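Local coordinates for protein transcriptional regulator, TetR family (Thermus thermophilus, PDB 3VPR) that represses transcription as a TetR-family regulator, probably by binding operator DNA through an N-terminal helix-turn-helix domain, at residues R140-V144 and A145-R149; E124-R127 and A128-R132; E22-S25 and V26-A30. All blocks are in the same frame, centred on the assembly; numbering follows the deposited sequence.

Along the chain the contacts come in the order interaction 3, interaction 2, interaction 1, and each is local, formed within one continuous stretch of chain. Interaction 3 starts helix 26-33 in the predicted DNA-binding motif. Its centre lies about 42 Å from that of interaction 1 and about 40 Å from that of interaction 2, on the opposite side of the chain's centre. Interactions 1 and 2 share the C-terminal domain and touch, their centres about 9 Å apart: the start of helix 144-161 lies against the consecutive helix 109-135, with Leu-130 CD1 3.5 Å from Gly-148 N. The two groups thus belong to the separate DNA-binding and dimer-forming ends of the repressor.

Interaction 1 (R140-V144 and A145-R149); sequences REVDV and ALAGR
With CG of Asp-143 anti to the backbone N (chi1 -178°), CG lies beside the residue's own carbonyl carbon and OD1 turns to the helix, where Leu-146 N meets it. This is an N-cap: Asp-143 stands just before helix 144-161, the helix that follows the loop after helix 109-135 in the C-terminal domain. Leu-146 N donates to Asp-143 OD1 at 2.8 Å in a nearly straight bond (165°), reaching the oxygen from above the carboxylate plane. The same OD1 lies 3.0 Å from Ala-145 N, and the negative charge so placed probably suits the positive end of the helix dipole. The Leu-146 side chain crosses that of Asp-143 at about a right angle, its CB over the carboxylate oxygen OD1.

Main-chain bonds continue the turn: Ala-147 N donates to Asp-143 O, and Gly-148 N to Val-144 O. On the loop side, Val-142 lays CG1 over one face of the Arg-140 guanidinium, 3.6 Å above its plane and offset toward the rim. That guanidinium also forms a salt bridge with Asp-179 of the second subunit, while Val-142 packs on Leu-185 and Leu-146 on Ala-176 of that chain, so the capped end borders the dimer interface. The other methyl of Val-142, CG2, faces the buried Ala-147 CB at 4.3 Å.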
ATOM      1  N   ARG A 140     -22.745   2.750  12.603  1.00 34.53           N
ATOM      2  CA  ARG A 140     -23.399   3.997  12.248  1.00 43.47           C
ATOM      3  C   ARG A 140     -23.387   4.131  10.724  1.00 44.97           C
ATOM      4  O   ARG A 140     -22.776   3.307  10.031  1.00 42.25           O
ATOM      5  CB  ARG A 140     -22.680   5.180  12.906  1.00 37.63           C
ATOM      6  CG  ARG A 140     -21.261   5.397  12.463  1.00 36.48           C
ATOM      7  CD  ARG A 140     -20.594   6.442  13.340  1.00 44.23           C
ATOM      8  NE  ARG A 140     -19.193   6.621  12.982  1.00 49.62           N
ATOM      9  CZ  ARG A 140     -18.769   7.393  11.988  1.00 57.21           C
ATOM     10  NH1 ARG A 140     -19.641   8.072  11.251  1.00 48.67           N
ATOM     11  NH2 ARG A 140     -17.472   7.473  11.723  1.00 52.78           N
ATOM     12  N   GLU A 141     -24.059   5.161  10.206  1.00 38.34           N
ATOM     13  CA  GLU A 141     -24.126   5.385   8.765  1.00 41.17           C
ATOM     14  C   GLU A 141     -22.772   5.856   8.254  1.00 40.89           C
ATOM     15  O   GLU A 141     -22.329   6.954   8.565  1.00 40.16           O
ATOM     16  CB  GLU A 141     -25.191   6.439   8.432  1.00 40.81           C
ATOM     17  CG  GLU A 141     -25.488   6.599   6.939  1.00 32.94           C
ATOM     18  CD  GLU A 141     -26.281   5.429   6.358  1.00 34.69           C
ATOM     19  OE1 GLU A 141     -27.285   5.014   6.968  1.00 38.98           O
ATOM     20  OE2 GLU A 141     -25.919   4.932   5.277  1.00 44.01           O
ATOM     21  N   VAL A 142     -22.105   5.014   7.482  1.00 36.60           N
ATOM     22  CA  VAL A 142     -20.802   5.377   6.942  1.00 42.05           C
ATOM     23  C   VAL A 142     -20.739   4.977   5.481  1.00 41.05           C
ATOM     24  O   VAL A 142     -21.479   4.099   5.041  1.00 43.70           O
ATOM     25  CB  VAL A 142     -19.660   4.660   7.694  1.00 40.24           C
ATOM     26  CG1 VAL A 142     -19.606   5.127   9.121  1.00 40.10           C
ATOM     27  CG2 VAL A 142     -19.864   3.146   7.631  1.00 35.27           C
ATOM     28  N   ASP A 143     -19.876   5.632   4.720  1.00 36.88           N
ATOM     29  CA  ASP A 143     -19.729   5.278   3.314  1.00 41.03           C
ATOM     30  C   ASP A 143     -19.114   3.884   3.323  1.00 38.17           C
ATOM     31  O   ASP A 143     -17.965   3.714   3.740  1.00 33.23           O
ATOM     32  CB  ASP A 143     -18.788   6.253   2.606  1.00 47.08           C
ATOM     33  CG  ASP A 143     -18.651   5.954   1.128  1.00 40.01           C
ATOM     34  OD1 ASP A 143     -18.226   4.836   0.779  1.00 53.87           O
ATOM     35  OD2 ASP A 143     -18.965   6.839   0.312  1.00 55.67           O
ATOM     36  N   VAL A 144     -19.887   2.895   2.878  1.00 39.70           N
ATOM     37  CA  VAL A 144     -19.443   1.502   2.859  1.00 37.27           C
ATOM     38  C   VAL A 144     -18.192   1.245   2.001  1.00 41.48           C
ATOM     39  O   VAL A 144     -17.302   0.491   2.401  1.00 36.72           O
ATOM     40  CB  VAL A 144     -20.591   0.574   2.367  1.00 47.64           C
ATOM     41  CG1 VAL A 144     -20.084  -0.846   2.189  1.00 45.51           C
ATOM     42  CG2 VAL A 144     -21.745   0.593   3.369  1.00 46.68           C
ATOM     43  N   ALA A 145     -18.126   1.862   0.822  1.00 33.52           N
ATOM     44  CA  ALA A 145     -16.975   1.661  -0.052  1.00 38.66           C
ATOM     45  C   ALA A 145     -15.738   2.239   0.620  1.00 35.44           C
ATOM     46  O   ALA A 145     -14.677   1.619   0.622  1.00 35.69           O
ATOM     47  CB  ALA A 145     -17.206   2.326  -1.428  1.00 21.31           C
ATOM     48  N   LEU A 146     -15.887   3.422   1.211  1.00 40.56           N
ATOM     49  CA  LEU A 146     -14.764   4.085   1.881  1.00 41.91           C
ATOM     50  C   LEU A 146     -14.309   3.315   3.120  1.00 36.19           C
ATOM     51  O   LEU A 146     -13.114   3.135   3.347  1.00 39.24           O
ATOM     52  CB  LEU A 146     -15.147   5.516   2.272  1.00 40.84           C
ATOM     53  CG  LEU A 146     -14.049   6.294   3.003  1.00 55.46           C
ATOM     54  CD1 LEU A 146     -13.408   7.291   2.047  1.00 49.13           C
ATOM     55  CD2 LEU A 146     -14.636   7.013   4.213  1.00 53.93           C
ATOM     56  N   ALA A 147     -15.261   2.859   3.925  1.00 36.18           N
ATOM     57  CA  ALA A 147     -14.914   2.106   5.126  1.00 34.33           C
ATOM     58  C   ALA A 147     -14.207   0.818   4.719  1.00 34.00           C
ATOM     59  O   ALA A 147     -13.236   0.392   5.366  1.00 33.54           O
ATOM     60  CB  ALA A 147     -16.175   1.784   5.938  1.00 32.16           C
ATOM     61  N   GLY A 148     -14.697   0.198   3.647  1.00 26.23           N
ATOM     62  CA  GLY A 148     -14.084  -1.031   3.176  1.00 27.14           C
ATOM     63  C   GLY A 148     -12.675  -0.779   2.677  1.00 30.17           C
ATOM     64  O   GLY A 148     -11.767  -1.591   2.867  1.00 32.89           O
ATOM     65  N   ARG A 149     -12.488   0.369   2.037  1.00 32.58           N
ATOM     66  CA  ARG A 149     -11.184   0.720   1.507  1.00 36.57           C
ATOM     67  C   ARG A 149     -10.234   1.036   2.671  1.00 29.80           C
ATOM     68  O   ARG A 149      -9.041   0.739   2.620  1.00 32.86           O
ATOM     69  CB  ARG A 149     -11.319   1.922   0.564  1.00 39.90           C
ATOM     70  CG  ARG A 149     -10.040   2.314  -0.155  1.00 58.09           C
ATOM     71  CD  ARG A 149      -9.661   1.277  -1.192  1.00 69.77           C
ATOM     72  NE  ARG A 149     -10.712   1.118  -2.193  1.00 78.15           N
ATOM     73  CZ  ARG A 149     -10.633   0.298  -3.235  1.00 75.78           C
ATOM     74  NH1 ARG A 149      -9.546  -0.442  -3.414  1.00 76.04           N
ATOM     75  NH2 ARG A 149     -11.640   0.216  -4.097  1.00 73.92           N
TER

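Interaction 2 (E124-R127 and A128-R132); sequences ENLR and AILRR
Leu-126 and Leu-130, one turn apart, occupy the packed side of this helix segment, where Leu-126 CG lies 4.2 Å from Leu-130 CD1. Leu-130 CG also sits close over the main chain, 3.4 Å from Leu-126 O, and Ile-129 CG1 approaches Asn-125 O in the same way. Leu-126 reaches Phe-82 and Val-151, Ile-129 reaches Ala-78 and Leu-70, and Leu-130 packs on Leu-185 of the second subunit. The segment is thus an amphipathic part of helix 109-135 within the all-helical C-terminal domain of the TetR family, held by regular i to i+4 bonds such as Leu-130 N to Leu-126 O at 3.0 Å.

The looser side carries charge. Exposed Glu-124 and partly exposed Arg-131, seven residues apart, form a salt bridge, with Glu-124 OE2 3.1 Å from Arg-131 NH2. The carboxylate meets the guanidinium at its edge, and the two planes are only 22° apart. Both chains bend toward each other: Glu-124 at chi2 (51°) and Arg-131 at chi3 (35°). The bend in Arg-131 sets one guanidinium face over the helix backbone, with Arg-127 O 4.0 Å above its plane and near its centre.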
ATOM      1  N   GLU A 124     -15.787  -6.774  -2.103  1.00 42.96           N
ATOM      2  CA  GLU A 124     -17.250  -6.816  -2.080  1.00 41.12           C
ATOM      3  C   GLU A 124     -17.775  -7.606  -0.873  1.00 32.95           C
ATOM      4  O   GLU A 124     -18.818  -7.270  -0.318  1.00 40.35           O
ATOM      5  CB  GLU A 124     -17.783  -7.411  -3.387  1.00 45.52           C
ATOM      6  CG  GLU A 124     -19.304  -7.436  -3.484  1.00 63.45           C
ATOM      7  CD  GLU A 124     -19.938  -6.084  -3.178  1.00 74.43           C
ATOM      8  OE1 GLU A 124     -19.555  -5.080  -3.827  1.00 75.85           O
ATOM      9  OE2 GLU A 124     -20.822  -6.029  -2.288  1.00 65.35           O
ATOM     10  N   ASN A 125     -17.054  -8.645  -0.454  1.00 32.49           N
ATOM     11  CA  ASN A 125     -17.493  -9.416   0.711  1.00 36.50           C
ATOM     12  C   ASN A 125     -17.337  -8.563   1.972  1.00 44.91           C
ATOM     13  O   ASN A 125     -18.143  -8.655   2.911  1.00 49.41           O
ATOM     14  CB  ASN A 125     -16.678 -10.703   0.871  1.00 36.72           C
ATOM     15  CG  ASN A 125     -17.040 -11.761  -0.159  1.00 53.66           C
ATOM     16  OD1 ASN A 125     -18.199 -11.877  -0.553  1.00 51.95           O
ATOM     17  ND2 ASN A 125     -16.052 -12.550  -0.588  1.00 48.49           N
ATOM     18  N   LEU A 126     -16.299  -7.724   1.997  1.00 37.18           N
ATOM     19  CA  LEU A 126     -16.079  -6.871   3.155  1.00 34.78           C
ATOM     20  C   LEU A 126     -17.201  -5.844   3.207  1.00 30.56           C
ATOM     21  O   LEU A 126     -17.759  -5.573   4.268  1.00 28.70           O
ATOM     22  CB  LEU A 126     -14.716  -6.164   3.063  1.00 29.20           C
ATOM     23  CG  LEU A 126     -14.377  -5.178   4.190  1.00 34.87           C
ATOM     24  CD1 LEU A 126     -14.506  -5.864   5.534  1.00 24.78           C
ATOM     25  CD2 LEU A 126     -12.948  -4.628   3.991  1.00 30.06           C
ATOM     26  N   ARG A 127     -17.525  -5.279   2.050  1.00 34.10           N
ATOM     27  CA  ARG A 127     -18.586  -4.293   1.958  1.00 34.54           C
ATOM     28  C   ARG A 127     -19.905  -4.875   2.435  1.00 43.86           C
ATOM     29  O   ARG A 127     -20.678  -4.196   3.121  1.00 37.52           O
ATOM     30  CB  ARG A 127     -18.728  -3.796   0.519  1.00 36.11           C
ATOM     31  CG  ARG A 127     -17.514  -3.023   0.021  1.00 35.49           C
ATOM     32  CD  ARG A 127     -17.798  -2.323  -1.300  1.00 42.07           C
ATOM     33  NE  ARG A 127     -16.612  -1.641  -1.809  1.00 44.33           N
ATOM     34  CZ  ARG A 127     -16.557  -0.990  -2.968  1.00 48.73           C
ATOM     35  NH1 ARG A 127     -17.628  -0.926  -3.746  1.00 53.94           N
ATOM     36  NH2 ARG A 127     -15.430  -0.404  -3.353  1.00 39.64           N
ATOM     37  N   ALA A 128     -20.161  -6.132   2.077  1.00 35.04           N
ATOM     38  CA  ALA A 128     -21.398  -6.792   2.496  1.00 42.60           C
ATOM     39  C   ALA A 128     -21.464  -6.874   4.017  1.00 33.79           C
ATOM     40  O   ALA A 128     -22.529  -6.686   4.598  1.00 41.64           O
ATOM     41  CB  ALA A 128     -21.500  -8.203   1.886  1.00 36.01           C
ATOM     42  N   ILE A 129     -20.336  -7.162   4.664  1.00 31.43           N
ATOM     43  CA  ILE A 129     -20.312  -7.234   6.129  1.00 35.46           C
ATOM     44  C   ILE A 129     -20.584  -5.847   6.730  1.00 35.15           C
ATOM     45  O   ILE A 129     -21.369  -5.704   7.660  1.00 34.81           O
ATOM     46  CB  ILE A 129     -18.951  -7.728   6.655  1.00 39.47           C
ATOM     47  CG1 ILE A 129     -18.722  -9.181   6.245  1.00 45.19           C
ATOM     48  CG2 ILE A 129     -18.888  -7.592   8.164  1.00 39.21           C
ATOM     49  CD1 ILE A 129     -17.365  -9.725   6.670  1.00 38.43           C
ATOM     50  N   LEU A 130     -19.937  -4.826   6.187  1.00 34.99           N
ATOM     51  CA  LEU A 130     -20.124  -3.465   6.676  1.00 37.44           C
ATOM     52  C   LEU A 130     -21.548  -2.986   6.420  1.00 38.65           C
ATOM     53  O   LEU A 130     -22.182  -2.407   7.301  1.00 31.65           O
ATOM     54  CB  LEU A 130     -19.130  -2.514   5.996  1.00 32.53           C
ATOM     55  CG  LEU A 130     -17.659  -2.828   6.280  1.00 34.26           C
ATOM     56  CD1 LEU A 130     -16.753  -1.970   5.391  1.00 38.22           C
ATOM     57  CD2 LEU A 130     -17.372  -2.589   7.757  1.00 41.25           C
ATOM     58  N   ARG A 131     -22.051  -3.238   5.213  1.00 35.09           N
ATOM     59  CA  ARG A 131     -23.401  -2.818   4.864  1.00 45.35           C
ATOM     60  C   ARG A 131     -24.442  -3.450   5.794  1.00 51.44           C
ATOM     61  O   ARG A 131     -25.408  -2.783   6.202  1.00 45.38           O
ATOM     62  CB  ARG A 131     -23.709  -3.162   3.401  1.00 44.79           C
ATOM     63  CG  ARG A 131     -25.150  -2.903   3.002  1.00 53.21           C
ATOM     64  CD  ARG A 131     -25.338  -2.884   1.492  1.00 56.48           C
ATOM     65  NE  ARG A 131     -24.471  -3.838   0.809  1.00 51.34           N
ATOM     66  CZ  ARG A 131     -23.353  -3.505   0.172  1.00 48.78           C
ATOM     67  NH1 ARG A 131     -22.965  -2.239   0.120  1.00 57.59           N
ATOM     68  NH2 ARG A 131     -22.609  -4.441  -0.391  1.00 50.84           N
ATOM     69  N   ARG A 132     -24.254  -4.725   6.130  1.00 36.37           N
ATOM     70  CA  ARG A 132     -25.194  -5.389   7.032  1.00 40.93           C
ATOM     71  C   ARG A 132     -25.144  -4.693   8.384  1.00 37.81           C
ATOM     72  O   ARG A 132     -26.173  -4.499   9.031  1.00 50.53           O
ATOM     73  CB  ARG A 132     -24.836  -6.863   7.213  1.00 39.41           C
ATOM     74  CG  ARG A 132     -25.155  -7.751   6.018  1.00 56.38           C
ATOM     75  CD  ARG A 132     -24.497  -9.120   6.200  1.00 65.62           C
ATOM     76  NE  ARG A 132     -24.559  -9.559   7.596  1.00 64.10           N
ATOM     77  CZ  ARG A 132     -23.815 -10.534   8.115  1.00 65.85           C
ATOM     78  NH1 ARG A 132     -22.940 -11.194   7.362  1.00 52.68           N
ATOM     79  NH2 ARG A 132     -23.933 -10.836   9.402  1.00 69.47           N
TER

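Interaction 3 (E22-S25 and V26-A30); sequences EATS and VQDLA
A capping box opens helix 26-33, the first helix of the predicted helix-turn-helix, and its two members are Ser-25 and Asp-28. Ser-25 OG, held between its own backbone N and carbonyl carbon (chi1 76°), accepts from Asp-28 N at 2.8 Å. In return Ser-25 N donates to Asp-28 OD2 at 2.9 Å, an almost straight bond (177°) that meets the oxygen from above the carboxylate plane. Each residue therefore grips the other's main-chain N-H, and Leu-29 N to Ser-25 O adds the first i to i+4 bond of the helix. OD2 also makes a salt bridge to Lys-19, tying the cap to the end of the preceding helix. Replacing Asp-28 with an alanine is likely to leave Ser-25 N without its acceptor and Lys-19 without this carboxylate, removing half of the box.

Beside the box, Thr-24 CG2 rests against Asp-28 CB at 3.9 Å and Leu-29 CG at 4.1 Å, while its OG1 bonds to Gly-20 O. Thr-24 and Leu-29 both pack on Leu-15 of helix 4-19; Leu-29 also meets Leu-40 of helix 37-44 and Ile-50 of helix 47-70, and Val-26 touches Tyr-41 and Lys-47.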
ATOM      1  N   GLU A  22      10.559  -9.481 -12.626  1.00 51.97           N
ATOM      2  CA  GLU A  22      11.180  -9.089 -13.876  1.00 50.55           C
ATOM      3  C   GLU A  22      12.631  -9.536 -14.019  1.00 56.32           C
ATOM      4  O   GLU A  22      13.042  -9.976 -15.096  1.00 54.66           O
ATOM      5  CB  GLU A  22      11.077  -7.573 -14.037  1.00 62.35           C
ATOM      6  CG  GLU A  22       9.694  -7.104 -14.443  1.00 64.59           C
ATOM      7  CD  GLU A  22       9.263  -7.717 -15.760  1.00 73.21           C
ATOM      8  OE1 GLU A  22      10.074  -7.686 -16.709  1.00 82.28           O
ATOM      9  OE2 GLU A  22       8.124  -8.227 -15.855  1.00 64.83           O
ATOM     10  N   ALA A  23      13.401  -9.443 -12.939  1.00 55.95           N
ATOM     11  CA  ALA A  23      14.814  -9.823 -12.977  1.00 53.02           C
ATOM     12  C   ALA A  23      15.072 -11.319 -12.864  1.00 58.56           C
ATOM     13  O   ALA A  23      16.225 -11.742 -12.809  1.00 61.39           O
ATOM     14  CB  ALA A  23      15.578  -9.090 -11.887  1.00 45.03           C
ATOM     15  N   THR A  24      14.015 -12.123 -12.820  1.00 57.27           N
ATOM     16  CA  THR A  24      14.189 -13.570 -12.727  1.00 50.87           C
ATOM     17  C   THR A  24      13.819 -14.229 -14.051  1.00 47.72           C
ATOM     18  O   THR A  24      12.689 -14.109 -14.519  1.00 44.16           O
ATOM     19  CB  THR A  24      13.330 -14.165 -11.594  1.00 36.15           C
ATOM     20  OG1 THR A  24      13.691 -13.543 -10.360  1.00 38.71           O
ATOM     21  CG2 THR A  24      13.560 -15.665 -11.474  1.00 30.93           C
ATOM     22  N   SER A  25      14.780 -14.925 -14.652  1.00 40.02           N
ATOM     23  CA  SER A  25      14.552 -15.585 -15.932  1.00 45.43           C
ATOM     24  C   SER A  25      14.039 -17.001 -15.756  1.00 43.97           C
ATOM     25  O   SER A  25      14.151 -17.584 -14.680  1.00 42.96           O
ATOM     26  CB  SER A  25      15.854 -15.641 -16.733  1.00 50.47           C
ATOM     27  OG  SER A  25      16.718 -16.644 -16.217  1.00 49.87           O
ATOM     28  N   VAL A  26      13.472 -17.556 -16.817  1.00 43.29           N
ATOM     29  CA  VAL A  26      12.987 -18.928 -16.777  1.00 46.10           C
ATOM     30  C   VAL A  26      14.221 -19.789 -16.494  1.00 47.86           C
ATOM     31  O   VAL A  26      14.149 -20.792 -15.784  1.00 46.51           O
ATOM     32  CB  VAL A  26      12.346 -19.332 -18.134  1.00 43.48           C
ATOM     33  CG1 VAL A  26      12.200 -20.850 -18.232  1.00 38.71           C
ATOM     34  CG2 VAL A  26      10.970 -18.672 -18.262  1.00 56.03           C
ATOM     35  N   GLN A  27      15.356 -19.367 -17.039  1.00 39.48           N
ATOM     36  CA  GLN A  27      16.623 -20.067 -16.846  1.00 51.78           C
ATOM     37  C   GLN A  27      16.964 -20.106 -15.361  1.00 45.78           C
ATOM     38  O   GLN A  27      17.366 -21.145 -14.841  1.00 37.65           O
ATOM     39  CB  GLN A  27      17.751 -19.358 -17.605  1.00 48.63           C
ATOM     40  CG  GLN A  27      19.062 -20.110 -17.594  1.00 60.10           C
ATOM     41  CD  GLN A  27      18.940 -21.474 -18.236  1.00 67.60           C
ATOM     42  OE1 GLN A  27      18.607 -21.587 -19.414  1.00 76.38           O
ATOM     43  NE2 GLN A  27      19.207 -22.521 -17.463  1.00 79.14           N
ATOM     44  N   ASP A  28      16.799 -18.965 -14.693  1.00 44.99           N
ATOM     45  CA  ASP A  28      17.067 -18.854 -13.260  1.00 44.26           C
ATOM     46  C   ASP A  28      16.227 -19.828 -12.439  1.00 48.98           C
ATOM     47  O   ASP A  28      16.747 -20.504 -11.549  1.00 42.01           O
ATOM     48  CB  ASP A  28      16.786 -17.433 -12.761  1.00 44.08           C
ATOM     49  CG  ASP A  28      17.791 -16.426 -13.274  1.00 56.77           C
ATOM     50  OD1 ASP A  28      18.960 -16.812 -13.508  1.00 54.04           O
ATOM     51  OD2 ASP A  28      17.419 -15.242 -13.425  1.00 55.70           O
ATOM     52  N   LEU A  29      14.926 -19.887 -12.730  1.00 41.86           N
ATOM     53  CA  LEU A  29      14.023 -20.780 -12.010  1.00 44.44           C
ATOM     54  C   LEU A  29      14.389 -22.237 -12.236  1.00 41.12           C
ATOM     55  O   LEU A  29      14.393 -23.038 -11.301  1.00 48.65           O
ATOM     56  CB  LEU A  29      12.569 -20.571 -12.464  1.00 51.11           C
ATOM     57  CG  LEU A  29      11.799 -19.305 -12.076  1.00 60.24           C
ATOM     58  CD1 LEU A  29      10.489 -19.245 -12.863  1.00 59.55           C
ATOM     59  CD2 LEU A  29      11.522 -19.300 -10.575  1.00 45.60           C
ATOM     60  N   ALA A  30      14.691 -22.580 -13.483  1.00 40.49           N
ATOM     61  CA  ALA A  30      15.020 -23.958 -13.820  1.00 45.60           C
ATOM     62  C   ALA A  30      16.214 -24.465 -13.030  1.00 49.68           C
ATOM     63  O   ALA A  30      16.191 -25.588 -12.524  1.00 53.22           O
ATOM     64  CB  ALA A  30      15.288 -24.082 -15.302  1.00 43.75           C
TER